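Local coordinates for Non-structural polyprotein (Sindbis virus, PDB 4GUA) that probably processes the viral replicase precursor as a cysteine protease, in a polyprotein that also carries a methyltransferase-like domain, a macro domain and a zinc-binding domain, at residues S179-S184 with D223-N228; F214-Q219 with S252-N257; G262-V267 with Y306-Q311. One frame throughout, in Å; residues are numbered along the deposited sequence.

Interaction 1. Residues S179-S184 with D223-N228; sequences SVLVVS and DLVFIN
Leu181 sits between Leu224 and Phe226 of the neighbouring strand, giving a backbone bond to Leu224 and taking one from Phe226, as 179-183 and 224-227 run parallel with their directions 21° apart. These are the first and fourth strands of a 3-2-1-4-5-7-6 sheet, the Rossmann-like order of the methyltransferase fold, and they lie side by side at its middle, with strand 194-199 beyond the first and 263-269 beyond the fourth. Leu181 N reaches Leu224 O at 3.0 Å, and Leu181 O accepts Phe226 N. Two residues on the pattern repeats: Val183 N binds Phe226 O, and Val183 O takes Asn228 N at 2.7 Å in a nearly straight bond.

One face carries Val180, Val182, Leu224 and Phe226. Val180 and Leu224 stand side by side, and the methyl CG2 of Val180 lies 3.7 Å from CD2 of Leu224. Further along, Val182 CG2 comes to the edge of the Phe226 ring, near its plane, 4.2 Å from CD2. Val183 and Ile227 share the other face, which helix 237-257 packs against. With CG1 anti to the carbonyl carbon and the chain bent again at chi2 -59°, Ile227 swings CD1 back to Val183 CG2, 3.7 Å away.

Past the strand ends the contact turns polar. The Asn228 carboxamide is used from both ends: OD1 accepts the hydroxyl OH of Tyr306 on strand 305-312, while ND2 turns to Ser184, whose OG also bonds Glu186 O. Asn228 ND2 meets Ser184 OG at 3.3 Å, with the oxygen close to the amide plane.

Interaction 2. Residues F214-Q219 with S252-N257; sequences FGFPPQ and SRSALN
Ser254 meets Phe216 twice, through its hydroxyl oxygen and through its CB. Phe216 N points almost straight at Ser254 OG, 2.9 Å away, with 167° at the hydrogen. The same oxygen also makes a weak bond to Thr250 O one turn back in its helix, so the serine joins the loop backbone to the helix backbone. Next to OG, the CB of Ser254 stands over the centre of the Phe216 ring, 3.4 Å from the centroid and 9° off the normal, a CH-pi contact made squarely on the face. Phe216 can offer that face because chi1 of 51° places CG between the backbone N and the carbonyl carbon, turning the ring toward the helix. Its far end, CZ, then reaches Ala255 CB at 4.3 Å.

The helix is 237-257, which follows the fourth strand of the methyltransferase-like sheet and covers one of its faces; Ala255 packs on Val225 and Ile227 of that strand. The loop 214-219 belongs to the connection between strands 208-209 and 224-227, and here it runs past the last turn of the helix, its Phe216 ring also touching Val183 of the first strand.

Asn257 makes the third meeting, at the end of the loop nearer Gln219. Its side chain lies alongside the Pro218 ring, with CG of Pro218 4.0 Å from Asn257 ND2 and about as far from CB. The other end of the amide is held within the helix: Arg253 NH1 donates to Asn257 OD1 at 2.9 Å, arriving in its own guanidinium plane but from above the plane of the carboxamide.

Interaction 3. Residues G262-V267 with Y306-Q311; sequences GGTLVV and YLIFRQ
Val267 and Phe309 are brought together across the strands by their first torsions: chi1 of 46° sets Val267 CG1 between its own backbone N and carbonyl carbon, and chi1 of -56° puts the Phe309 ring anti to the carbonyl carbon. The methyl CG1 therefore arrives at the edge of the ring, near its plane, 3.6 Å from CE1. At the same edge Leu265 O lies in the ring plane, 3.5 Å from CD1, so an aromatic C-H faces a carbonyl oxygen that already accepts the backbone N of Phe309. Leu265 adds its CD2 methyl beside CD1 of the ring.

The backbones beneath are antiparallel. Leu265 with Phe309 and Val267 with Leu307 are hydrogen-bonded pairs, each closed by two N-H...O bonds of 3.0 Å, as from Leu265 N to Phe309 O. Val266 with Ile308 is the non-hydrogen-bonded pair between them, where Val266 CA approaches Leu307 O at 3.3 Å. Strand 305-312 is the reversed seventh strand of the methyltransferase-like sheet, inserted between the fifth, 263-269, and the sixth, 288-294; Phe288 of the latter meets the Phe309 ring.

On the opposite face Val266 CG1 meets the Tyr306 ring obliquely, 3.9 Å from CD1. Tyr306 also meets the rings of Phe171 and Phe226. Thr264 lies further along this face, its methyl CG2 3.4 Å from Phe309 O. Beside it the extended Arg310 chain carries its guanidinium back over Ile308, whose CG2 sits beneath the centre of that flat group, while NH2 bonds to Gly341 O.

Overall arrangement
All three contacts belong to the methyltransferase-like part of the polyprotein. Interactions 1 and 3 share one mixed sheet, their centres about 10 Å apart: strands 224-227 and 263-269 are neighbours, so the two pairs give four strands adjacent in the sheet, 179-183, 224-227, 263-269 and 305-312. Interaction 2 lies on one face of this sheet, its centre about 11 Å from that of interaction 1 and about 14 Å from that of interaction 3. There Ala255 CB packs on Val225 CG1 (3.7 Å) and on Leu265 CD1 (3.6 Å), while the Phe216 ring touches Val183. Along the chain the segments of interactions 1 and 2 alternate, and interaction 3 follows both. Buried side chains of sheet, helix 237-257 and Phe216 thus pack together on one side of the sheet.

Interaction 1. Residues S179-S184 with D223-N228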
loop_
_atom_site.group_PDB
_atom_site.type_symbol
_atom_site.label_atom_id
_atom_site.label_comp_id
_atom_site.label_asym_id
_atom_site.label_seq_id
_atom_site.Cartn_x
_atom_site.Cartn_y
_atom_site.Cartn_z
ATOM N N SER A 179 -14.777 -0.903 -26.565
ATOM C CA SER A 179 -13.657 -1.614 -27.176
ATOM C C SER A 179 -12.586 -1.942 -26.134
ATOM O O SER A 179 -12.045 -1.047 -25.483
ATOM C CB SER A 179 -13.062 -0.788 -28.315
ATOM O OG SER A 179 -12.124 -1.547 -29.056
ATOM N N VAL A 180 -12.270 -3.228 -26.010
ATOM C CA VAL A 180 -11.418 -3.723 -24.936
ATOM C C VAL A 180 -10.251 -4.555 -25.452
ATOM O O VAL A 180 -10.426 -5.433 -26.296
ATOM C CB VAL A 180 -12.229 -4.618 -23.976
ATOM C CG1 VAL A 180 -11.379 -5.048 -22.780
ATOM C CG2 VAL A 180 -13.476 -3.899 -23.515
ATOM N N LEU A 181 -9.059 -4.278 -24.935
ATOM C CA LEU A 181 -7.887 -5.097 -25.227
ATOM C C LEU A 181 -7.816 -6.225 -24.214
ATOM O O LEU A 181 -7.882 -5.983 -23.017
ATOM C CB LEU A 181 -6.619 -4.252 -25.155
ATOM C CG LEU A 181 -5.296 -4.980 -25.377
ATOM C CD1 LEU A 181 -5.258 -5.655 -26.733
ATOM C CD2 LEU A 181 -4.160 -3.985 -25.241
ATOM N N VAL A 182 -7.696 -7.459 -24.680
ATOM C CA VAL A 182 -7.740 -8.597 -23.773
ATOM C C VAL A 182 -6.493 -9.459 -23.908
ATOM O O VAL A 182 -6.173 -9.953 -24.986
ATOM C CB VAL A 182 -9.007 -9.454 -24.025
ATOM C CG1 VAL A 182 -8.830 -10.870 -23.488
ATOM C CG2 VAL A 182 -10.234 -8.784 -23.406
ATOM N N VAL A 183 -5.767 -9.604 -22.810
ATOM C CA VAL A 183 -4.649 -10.535 -22.746
ATOM C C VAL A 183 -5.107 -11.739 -21.929
ATOM O O VAL A 183 -5.341 -11.618 -20.733
ATOM C CB VAL A 183 -3.423 -9.887 -22.075
ATOM C CG1 VAL A 183 -2.253 -10.844 -22.081
ATOM C CG2 VAL A 183 -3.060 -8.583 -22.780
ATOM N N SER A 184 -5.256 -12.891 -22.574
ATOM C CA SER A 184 -5.842 -14.057 -21.917
ATOM C C SER A 184 -5.360 -15.338 -22.587
ATOM O O SER A 184 -5.044 -15.322 -23.771
ATOM C CB SER A 184 -7.377 -13.958 -21.993
ATOM O OG SER A 184 -8.028 -15.069 -21.399
ATOM N N ASP A 223 -9.509 2.188 -23.989
ATOM C CA ASP A 223 -9.976 2.775 -22.744
ATOM C C ASP A 223 -10.059 1.721 -21.652
ATOM O O ASP A 223 -10.098 2.043 -20.465
ATOM C CB ASP A 223 -11.327 3.442 -22.957
ATOM C CG ASP A 223 -11.233 4.636 -23.867
ATOM O OD1 ASP A 223 -10.175 5.292 -23.876
ATOM O OD2 ASP A 223 -12.209 4.919 -24.585
ATOM N N LEU A 224 -10.050 0.457 -22.061
ATOM C CA LEU A 224 -10.039 -0.645 -21.117
ATOM C C LEU A 224 -9.075 -1.733 -21.552
ATOM O O LEU A 224 -9.135 -2.226 -22.682
ATOM C CB LEU A 224 -11.436 -1.240 -20.951
ATOM C CG LEU A 224 -11.510 -2.387 -19.937
ATOM C CD1 LEU A 224 -11.123 -1.901 -18.540
ATOM C CD2 LEU A 224 -12.897 -3.023 -19.916
ATOM N N VAL A 225 -8.167 -2.084 -20.650
ATOM C CA VAL A 225 -7.283 -3.224 -20.854
ATOM C C VAL A 225 -7.562 -4.251 -19.770
ATOM O O VAL A 225 -7.671 -3.899 -18.610
ATOM C CB VAL A 225 -5.798 -2.820 -20.784
ATOM C CG1 VAL A 225 -4.910 -4.048 -20.932
ATOM C CG2 VAL A 225 -5.479 -1.785 -21.848
ATOM N N PHE A 226 -7.667 -5.517 -20.151
ATOM C CA PHE A 226 -8.034 -6.578 -19.226
ATOM C C PHE A 226 -6.982 -7.686 -19.337
ATOM O O PHE A 226 -6.916 -8.394 -20.341
ATOM C CB PHE A 226 -9.434 -7.090 -19.591
ATOM C CG PHE A 226 -9.906 -8.237 -18.751
ATOM C CD1 PHE A 226 -10.224 -8.053 -17.416
ATOM C CD2 PHE A 226 -10.044 -9.502 -19.300
ATOM C CE1 PHE A 226 -10.660 -9.114 -16.637
ATOM C CE2 PHE A 226 -10.476 -10.566 -18.526
ATOM C CZ PHE A 226 -10.786 -10.372 -17.194
ATOM N N ILE A 227 -6.155 -7.821 -18.304
ATOM C CA ILE A 227 -5.122 -8.843 -18.254
ATOM C C ILE A 227 -5.673 -10.019 -17.471
ATOM O O ILE A 227 -5.895 -9.918 -16.270
ATOM C CB ILE A 227 -3.848 -8.333 -17.529
ATOM C CG1 ILE A 227 -3.441 -6.942 -18.016
ATOM C CG2 ILE A 227 -2.713 -9.332 -17.681
ATOM C CD1 ILE A 227 -3.152 -6.885 -19.483
ATOM N N ASN A 228 -5.912 -11.123 -18.161
ATOM C CA ASN A 228 -6.497 -12.313 -17.557
ATOM C C ASN A 228 -5.487 -13.403 -17.200
ATOM O O ASN A 228 -5.878 -14.510 -16.832
ATOM C CB ASN A 228 -7.587 -12.873 -18.468
ATOM C CG ASN A 228 -8.602 -13.700 -17.720
ATOM O OD1 ASN A 228 -8.744 -13.584 -16.504
ATOM N ND2 ASN A 228 -9.321 -14.544 -18.448
#

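Interaction 2. Residues F214-Q219 with S252-N257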
loop_
_atom_site.group_PDB
_atom_site.type_symbol
_atom_site.label_atom_id
_atom_site.label_comp_id
_atom_site.label_asym_id
_atom_site.label_seq_id
_atom_site.Cartn_x
_atom_site.Cartn_y
_atom_site.Cartn_z
ATOM N N PHE A 214 7.916 -12.154 -21.555
ATOM C CA PHE A 214 8.592 -10.912 -21.935
ATOM C C PHE A 214 7.647 -9.712 -22.090
ATOM O O PHE A 214 8.059 -8.661 -22.571
ATOM C CB PHE A 214 9.395 -11.120 -23.210
ATOM C CG PHE A 214 10.424 -12.202 -23.096
ATOM C CD1 PHE A 214 10.083 -13.527 -23.340
ATOM C CD2 PHE A 214 11.729 -11.905 -22.727
ATOM C CE1 PHE A 214 11.024 -14.527 -23.233
ATOM C CE2 PHE A 214 12.665 -12.898 -22.607
ATOM C CZ PHE A 214 12.316 -14.214 -22.861
ATOM N N GLY A 215 6.377 -9.882 -21.739
ATOM C CA GLY A 215 5.398 -8.823 -21.914
ATOM C C GLY A 215 4.882 -8.783 -23.344
ATOM O O GLY A 215 4.943 -9.785 -24.062
ATOM N N PHE A 216 4.347 -7.641 -23.765
ATOM C CA PHE A 216 3.982 -7.482 -25.167
ATOM C C PHE A 216 4.224 -6.063 -25.674
ATOM O O PHE A 216 3.955 -5.084 -24.976
ATOM C CB PHE A 216 2.527 -7.899 -25.381
ATOM C CG PHE A 216 1.569 -7.249 -24.436
ATOM C CD1 PHE A 216 1.321 -7.804 -23.198
ATOM C CD2 PHE A 216 0.905 -6.091 -24.791
ATOM C CE1 PHE A 216 0.446 -7.211 -22.323
ATOM C CE2 PHE A 216 0.022 -5.491 -23.920
ATOM C CZ PHE A 216 -0.209 -6.054 -22.683
ATOM N N PRO A 217 4.685 -5.949 -26.924
ATOM C CA PRO A 217 5.005 -4.643 -27.502
ATOM C C PRO A 217 3.749 -3.795 -27.660
ATOM O O PRO A 217 2.649 -4.330 -27.632
ATOM C CB PRO A 217 5.592 -4.999 -28.868
ATOM C CG PRO A 217 4.985 -6.306 -29.211
ATOM C CD PRO A 217 4.838 -7.037 -27.904
ATOM N N PRO A 218 3.911 -2.478 -27.798
ATOM C CA PRO A 218 2.742 -1.601 -27.891
ATOM C C PRO A 218 1.796 -1.955 -29.031
ATOM O O PRO A 218 2.213 -2.144 -30.169
ATOM C CB PRO A 218 3.367 -0.225 -28.118
ATOM C CG PRO A 218 4.699 -0.313 -27.417
ATOM C CD PRO A 218 5.167 -1.723 -27.646
ATOM N N GLN A 219 0.523 -2.095 -28.682
ATOM C CA GLN A 219 -0.583 -2.180 -29.626
ATOM C C GLN A 219 -1.195 -0.791 -29.789
ATOM O O GLN A 219 -0.577 0.208 -29.422
ATOM C CB GLN A 219 -1.625 -3.178 -29.129
ATOM C CG GLN A 219 -1.012 -4.483 -28.691
ATOM C CD GLN A 219 -0.211 -5.135 -29.790
ATOM O OE1 GLN A 219 -0.741 -5.518 -30.831
ATOM N NE2 GLN A 219 1.097 -5.199 -29.589
ATOM N N SER A 252 1.400 -5.580 -16.632
ATOM C CA SER A 252 0.855 -4.270 -16.296
ATOM C C SER A 252 1.613 -3.177 -17.050
ATOM O O SER A 252 1.018 -2.219 -17.541
ATOM C CB SER A 252 0.948 -4.027 -14.791
ATOM O OG SER A 252 0.091 -4.907 -14.079
ATOM N N ARG A 253 2.932 -3.334 -17.149
ATOM C CA ARG A 253 3.778 -2.349 -17.814
ATOM C C ARG A 253 3.471 -2.310 -19.309
ATOM O O ARG A 253 3.364 -1.239 -19.911
ATOM C CB ARG A 253 5.258 -2.689 -17.606
ATOM C CG ARG A 253 6.226 -1.790 -18.370
ATOM C CD ARG A 253 6.145 -0.340 -17.915
ATOM N NE ARG A 253 7.014 0.542 -18.697
ATOM C CZ ARG A 253 6.669 1.106 -19.853
ATOM N NH1 ARG A 253 5.467 0.887 -20.383
ATOM N NH2 ARG A 253 7.528 1.893 -20.488
ATOM N N SER A 254 3.330 -3.486 -19.906
ATOM C CA SER A 254 2.997 -3.569 -21.315
ATOM C C SER A 254 1.620 -2.955 -21.552
ATOM O O SER A 254 1.398 -2.291 -22.565
ATOM C CB SER A 254 3.019 -5.024 -21.789
ATOM O OG SER A 254 4.335 -5.542 -21.817
ATOM N N ALA A 255 0.699 -3.190 -20.622
ATOM C CA ALA A 255 -0.667 -2.700 -20.763
ATOM C C ALA A 255 -0.696 -1.176 -20.744
ATOM O O ALA A 255 -1.503 -0.561 -21.446
ATOM C CB ALA A 255 -1.549 -3.261 -19.667
ATOM N N LEU A 256 0.159 -0.569 -19.924
ATOM C CA LEU A 256 0.246 0.895 -19.860
ATOM C C LEU A 256 0.570 1.549 -21.208
ATOM O O LEU A 256 0.146 2.679 -21.468
ATOM C CB LEU A 256 1.265 1.338 -18.814
ATOM C CG LEU A 256 0.898 1.033 -17.365
ATOM C CD1 LEU A 256 2.033 1.421 -16.454
ATOM C CD2 LEU A 256 -0.378 1.764 -16.963
ATOM N N ASN A 257 1.339 0.872 -22.055
ATOM C CA ASN A 257 1.596 1.400 -23.393
ATOM C C ASN A 257 0.325 1.388 -24.223
ATOM O O ASN A 257 0.164 2.187 -25.131
ATOM C CB ASN A 257 2.683 0.595 -24.110
ATOM C CG ASN A 257 4.035 0.721 -23.448
ATOM O OD1 ASN A 257 4.392 1.781 -22.928
ATOM N ND2 ASN A 257 4.800 -0.361 -23.462
#

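Interaction 3. Residues G262-V267 with Y306-Q311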
loop_
_atom_site.group_PDB
_atom_site.type_symbol
_atom_site.label_atom_id
_atom_site.label_comp_id
_atom_site.label_asym_id
_atom_site.label_seq_id
_atom_site.Cartn_x
_atom_site.Cartn_y
_atom_site.Cartn_z
ATOM N N GLY A 262 -7.134 8.573 -18.698
ATOM C CA GLY A 262 -8.462 8.396 -18.144
ATOM C C GLY A 262 -8.950 6.964 -18.282
ATOM O O GLY A 262 -10.087 6.646 -17.923
ATOM N N GLY A 263 -8.085 6.100 -18.806
ATOM C CA GLY A 263 -8.428 4.709 -19.052
ATOM C C GLY A 263 -8.420 3.848 -17.804
ATOM O O GLY A 263 -8.036 4.294 -16.723
ATOM N N THR A 264 -8.858 2.604 -17.965
ATOM C CA THR A 264 -8.955 1.666 -16.858
ATOM C C THR A 264 -8.230 0.362 -17.172
ATOM O O THR A 264 -8.345 -0.183 -18.273
ATOM C CB THR A 264 -10.430 1.374 -16.523
ATOM O OG1 THR A 264 -10.997 2.512 -15.863
ATOM C CG2 THR A 264 -10.564 0.147 -15.620
ATOM N N LEU A 265 -7.466 -0.117 -16.195
ATOM C CA LEU A 265 -6.741 -1.375 -16.299
ATOM C C LEU A 265 -7.239 -2.368 -15.263
ATOM O O LEU A 265 -7.137 -2.130 -14.075
ATOM C CB LEU A 265 -5.252 -1.125 -16.084
ATOM C CG LEU A 265 -4.370 -2.367 -15.962
ATOM C CD1 LEU A 265 -4.283 -3.118 -17.273
ATOM C CD2 LEU A 265 -2.997 -1.948 -15.510
ATOM N N VAL A 266 -7.811 -3.472 -15.719
ATOM C CA VAL A 266 -8.190 -4.572 -14.846
ATOM C C VAL A 266 -7.144 -5.664 -15.009
ATOM O O VAL A 266 -6.868 -6.071 -16.119
ATOM C CB VAL A 266 -9.580 -5.118 -15.242
ATOM C CG1 VAL A 266 -9.932 -6.374 -14.443
ATOM C CG2 VAL A 266 -10.644 -4.043 -15.061
ATOM N N VAL A 267 -6.521 -6.104 -13.921
ATOM C CA VAL A 267 -5.461 -7.106 -14.021
ATOM C C VAL A 267 -5.596 -8.174 -12.946
ATOM O O VAL A 267 -5.711 -7.868 -11.762
ATOM C CB VAL A 267 -4.049 -6.465 -13.931
ATOM C CG1 VAL A 267 -3.974 -5.468 -12.788
ATOM C CG2 VAL A 267 -2.977 -7.539 -13.781
ATOM N N TYR A 306 -9.169 -9.751 -8.997
ATOM C CA TYR A 306 -8.925 -8.763 -10.036
ATOM C C TYR A 306 -8.729 -7.397 -9.402
ATOM O O TYR A 306 -9.561 -6.950 -8.617
ATOM C CB TYR A 306 -10.071 -8.705 -11.039
ATOM C CG TYR A 306 -10.180 -9.894 -11.974
ATOM C CD1 TYR A 306 -9.341 -10.030 -13.072
ATOM C CD2 TYR A 306 -11.152 -10.866 -11.771
ATOM C CE1 TYR A 306 -9.459 -11.120 -13.934
ATOM C CE2 TYR A 306 -11.278 -11.951 -12.620
ATOM C CZ TYR A 306 -10.435 -12.079 -13.700
ATOM O OH TYR A 306 -10.586 -13.171 -14.535
ATOM N N LEU A 307 -7.592 -6.775 -9.707
ATOM C CA LEU A 307 -7.318 -5.387 -9.351
ATOM C C LEU A 307 -7.824 -4.417 -10.420
ATOM O O LEU A 307 -7.565 -4.584 -11.608
ATOM C CB LEU A 307 -5.817 -5.184 -9.163
ATOM C CG LEU A 307 -5.150 -6.055 -8.096
ATOM C CD1 LEU A 307 -3.641 -5.858 -8.120
ATOM C CD2 LEU A 307 -5.711 -5.757 -6.715
ATOM N N ILE A 308 -8.557 -3.403 -9.982
ATOM C CA ILE A 308 -9.121 -2.406 -10.881
ATOM C C ILE A 308 -8.504 -1.021 -10.662
ATOM O O ILE A 308 -8.777 -0.360 -9.672
ATOM C CB ILE A 308 -10.643 -2.336 -10.656
ATOM C CG1 ILE A 308 -11.246 -3.730 -10.851
ATOM C CG2 ILE A 308 -11.287 -1.336 -11.599
ATOM C CD1 ILE A 308 -12.669 -3.864 -10.388
ATOM N N PHE A 309 -7.665 -0.595 -11.598
ATOM C CA PHE A 309 -7.080 0.744 -11.588
ATOM C C PHE A 309 -7.894 1.656 -12.511
ATOM O O PHE A 309 -8.018 1.377 -13.702
ATOM C CB PHE A 309 -5.626 0.677 -12.076
ATOM C CG PHE A 309 -4.762 -0.266 -11.284
ATOM C CD1 PHE A 309 -4.741 -1.619 -11.573
ATOM C CD2 PHE A 309 -3.962 0.199 -10.254
ATOM C CE1 PHE A 309 -3.943 -2.496 -10.839
ATOM C CE2 PHE A 309 -3.161 -0.672 -9.519
ATOM C CZ PHE A 309 -3.154 -2.018 -9.815
ATOM N N ARG A 310 -8.433 2.750 -11.976
ATOM C CA ARG A 310 -9.366 3.590 -12.732
ATOM C C ARG A 310 -8.795 4.965 -13.072
ATOM O O ARG A 310 -8.269 5.657 -12.194
ATOM C CB ARG A 310 -10.647 3.804 -11.927
ATOM C CG ARG A 310 -11.494 2.574 -11.717
ATOM C CD ARG A 310 -12.758 2.926 -10.943
ATOM N NE ARG A 310 -13.480 1.732 -10.523
ATOM C CZ ARG A 310 -14.208 0.981 -11.340
ATOM N NH1 ARG A 310 -14.311 1.298 -12.627
ATOM N NH2 ARG A 310 -14.833 -0.090 -10.879
ATOM N N GLN A 311 -8.973 5.381 -14.328
ATOM C CA GLN A 311 -8.556 6.709 -14.774
ATOM C C GLN A 311 -7.058 6.988 -14.690
ATOM O O GLN A 311 -6.590 7.628 -13.743
ATOM C CB GLN A 311 -9.310 7.792 -14.013
ATOM C CG GLN A 311 -10.790 7.823 -14.286
ATOM C CD GLN A 311 -11.465 8.945 -13.532
ATOM O OE1 GLN A 311 -11.933 9.910 -14.127
ATOM N NE2 GLN A 311 -11.505 8.828 -12.205
#